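Local atomic coordinates of N-acetylmuramoyl-L-alanine amidase (Mycolicibacterium smegmatis, PDB entry 7AGM), a protein that hydrolyses the amide bond between N-acetylmuramic acid and L-alanine in peptidoglycan, probably as a zinc-dependent amidase acting on the mycobacterial cell wall. Residues V63-L67 / I208-I212. Sequence-based numbering, arbitrary orientation.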
ATOM      1  N   VAL A  63     -11.116  -2.424   1.748  1.00 14.16           N
ATOM      2  CA  VAL A  63     -10.900  -1.973   0.374  1.00 14.15           C
ATOM      3  C   VAL A  63     -11.432  -3.006  -0.613  1.00 15.12           C
ATOM      4  O   VAL A  63     -12.136  -2.668  -1.570  1.00 15.90           O
ATOM      5  CB  VAL A  63      -9.406  -1.674   0.128  1.00 13.20           C
ATOM      6  CG1 VAL A  63      -9.127  -1.479  -1.369  1.00 13.91           C
ATOM      7  CG2 VAL A  63      -8.952  -0.442   0.927  1.00 12.77           C
ATOM      8  N   ARG A  64     -11.110  -4.284  -0.389  1.00 15.41           N
ATOM      9  CA  ARG A  64     -11.545  -5.327  -1.316  1.00 16.26           C
ATOM     10  C   ARG A  64     -13.062  -5.377  -1.428  1.00 15.96           C
ATOM     11  O   ARG A  64     -13.613  -5.476  -2.531  1.00 16.22           O
ATOM     12  CB  ARG A  64     -11.010  -6.697  -0.900  1.00 17.60           C
ATOM     13  CG  ARG A  64     -11.594  -7.785  -1.781  1.00 19.48           C
ATOM     14  CD  ARG A  64     -10.978  -9.113  -1.543  1.00 22.84           C
ATOM     15  NE  ARG A  64     -11.434  -9.697  -0.295  1.00 25.51           N
ATOM     16  CZ  ARG A  64     -11.079 -10.908   0.106  1.00 40.57           C
ATOM     17  NH1 ARG A  64     -10.276 -11.643  -0.653  1.00 31.01           N
ATOM     18  NH2 ARG A  64     -11.523 -11.380   1.259  1.00 32.84           N
ATOM     19  N   ALA A  65     -13.758  -5.348  -0.288  1.00 15.25           N
ATOM     20  CA  ALA A  65     -15.218  -5.397  -0.310  1.00 15.57           C
ATOM     21  C   ALA A  65     -15.803  -4.247  -1.123  1.00 15.19           C
ATOM     22  O   ALA A  65     -16.739  -4.446  -1.907  1.00 16.45           O
ATOM     23  CB  ALA A  65     -15.758  -5.365   1.118  1.00 16.15           C
ATOM     24  N   ALA A  66     -15.258  -3.037  -0.967  1.00 14.76           N
ATOM     25  CA  ALA A  66     -15.794  -1.899  -1.705  1.00 15.95           C
ATOM     26  C   ALA A  66     -15.519  -2.031  -3.198  1.00 16.09           C
ATOM     27  O   ALA A  66     -16.386  -1.714  -4.022  1.00 16.90           O
ATOM     28  CB  ALA A  66     -15.240  -0.588  -1.147  1.00 16.74           C
ATOM     29  N   LEU A  67     -14.335  -2.528  -3.564  1.00 15.66           N
ATOM     30  CA  LEU A  67     -14.021  -2.733  -4.977  1.00 15.59           C
ATOM     31  C   LEU A  67     -14.937  -3.780  -5.598  1.00 15.82           C
ATOM     32  O   LEU A  67     -15.445  -3.589  -6.709  1.00 15.86           O
ATOM     33  CB  LEU A  67     -12.552  -3.129  -5.149  1.00 15.92           C
ATOM     34  CG  LEU A  67     -11.561  -2.008  -4.855  1.00 15.69           C
ATOM     35  CD1 LEU A  67     -10.140  -2.517  -5.024  1.00 14.64           C
ATOM     36  CD2 LEU A  67     -11.820  -0.797  -5.756  1.00 16.58           C
ATOM     37  N   ILE A 208      -8.817   5.208   0.166  1.00 14.20           N
ATOM     38  CA  ILE A 208      -8.018   4.424  -0.772  1.00 13.70           C
ATOM     39  C   ILE A 208      -8.865   3.974  -1.960  1.00 13.34           C
ATOM     40  O   ILE A 208      -8.422   4.038  -3.114  1.00 13.42           O
ATOM     41  CB  ILE A 208      -7.333   3.254  -0.039  1.00 13.74           C
ATOM     42  CG1 ILE A 208      -6.318   3.807   0.972  1.00 14.60           C
ATOM     43  CG2 ILE A 208      -6.702   2.278  -1.053  1.00 14.05           C
ATOM     44  CD1 ILE A 208      -5.728   2.749   1.905  1.00 15.37           C
ATOM     45  N   VAL A 209     -10.103   3.537  -1.698  1.00 13.87           N
ATOM     46  CA  VAL A 209     -10.997   3.118  -2.777  1.00 13.65           C
ATOM     47  C   VAL A 209     -11.269   4.265  -3.744  1.00 14.66           C
ATOM     48  O   VAL A 209     -11.274   4.071  -4.967  1.00 15.71           O
ATOM     49  CB  VAL A 209     -12.299   2.524  -2.198  1.00 15.00           C
ATOM     50  CG1 VAL A 209     -13.332   2.336  -3.294  1.00 15.97           C
ATOM     51  CG2 VAL A 209     -12.014   1.199  -1.510  1.00 16.89           C
ATOM     52  N   ARG A 210     -11.483   5.478  -3.224  1.00 14.76           N
ATOM     53  CA  ARG A 210     -11.678   6.626  -4.111  1.00 15.94           C
ATOM     54  C   ARG A 210     -10.453   6.856  -4.986  1.00 14.92           C
ATOM     55  O   ARG A 210     -10.579   7.160  -6.178  1.00 15.90           O
ATOM     56  CB  ARG A 210     -11.995   7.882  -3.299  1.00 19.00           C
ATOM     57  CG  ARG A 210     -13.369   7.872  -2.651  1.00 23.48           C
ATOM     58  CD  ARG A 210     -13.574   9.089  -1.758  1.00 28.78           C
ATOM     59  NE  ARG A 210     -13.596  10.334  -2.520  1.00 66.06           N
ATOM     60  CZ  ARG A 210     -13.664  11.547  -1.978  1.00 79.90           C
ATOM     61  NH1 ARG A 210     -13.714  11.690  -0.660  1.00 67.93           N
ATOM     62  NH2 ARG A 210     -13.680  12.622  -2.758  1.00 67.22           N
ATOM     63  N   GLY A 211      -9.258   6.720  -4.408  1.00 14.38           N
ATOM     64  CA  GLY A 211      -8.042   6.814  -5.208  1.00 14.60           C
ATOM     65  C   GLY A 211      -7.970   5.756  -6.296  1.00 13.45           C
ATOM     66  O   GLY A 211      -7.611   6.046  -7.443  1.00 14.16           O
ATOM     67  N   ILE A 212      -8.279   4.505  -5.944  1.00 13.39           N
ATOM     68  CA  ILE A 212      -8.236   3.413  -6.918  1.00 13.34           C
ATOM     69  C   ILE A 212      -9.257   3.638  -8.021  1.00 14.02           C
ATOM     70  O   ILE A 212      -8.935   3.551  -9.214  1.00 14.88           O
ATOM     71  CB  ILE A 212      -8.443   2.054  -6.222  1.00 13.39           C
ATOM     72  CG1 ILE A 212      -7.292   1.788  -5.252  1.00 13.06           C
ATOM     73  CG2 ILE A 212      -8.584   0.937  -7.267  1.00 15.21           C
ATOM     74  CD1 ILE A 212      -7.489   0.509  -4.425  1.00 13.72           C
TER
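Val-209 packs against Val-63 and Ala-66 where helix 52-69 meets helix 198-219. The contact across the two segments is apolar throughout. The segment axes approach to 10.0 Å and cross at -47°. The closest pair of CA atoms is that of Val-63 and Val-209, 6.0 Å apart.

Val-209 does most of its packing with one branch. Val-209 CG2 lies 3.7 Å from Ala-66 CB and also rests on the backbone at Val-63 CA, 3.9 Å away. This branch thus settles between two residues one turn apart. The side chains of Val-63 and Val-209 run past each other in opposite directions.

Val-63 touches three residues across the contact. Its CG1 stands trans to the backbone N (chi1 168°), and this turns the two methyls to different sides. Val-63 CG1 lies against both Val-209 CG2 and Ile-212 CD1, the latter at 4.0 Å. Val-63 CG2 faces the CG2 branch of Ile-208, whose side chain crosses that of Val-63 at about a right angle.

Leu-67 leans in by its end. Leu-67 CD2 touches Ile-212 CG2 at 4.0 Å. Leu-67 CD1 touches Ile-212 CD1 at 4.1 Å. Ile-212 CD1 therefore meets both Val-63 and Leu-67.

The two helices lie side by side on one face of the mixed sheet. Val-63 reaches Leu-13 and Ile-106, Leu-67 and Ile-212 both touch Val-11, and Ile-208 also rests on Ile-106. The zinc ligand Glu-52 begins helix 52-69, and the zinc is about 12 Å from the side chain of Ile-208. This is buried helix-helix packing in the alpha/beta fold of the Amidase_3 family. It brings the first and last helices of the chain together over strands 10-15 and 102-109.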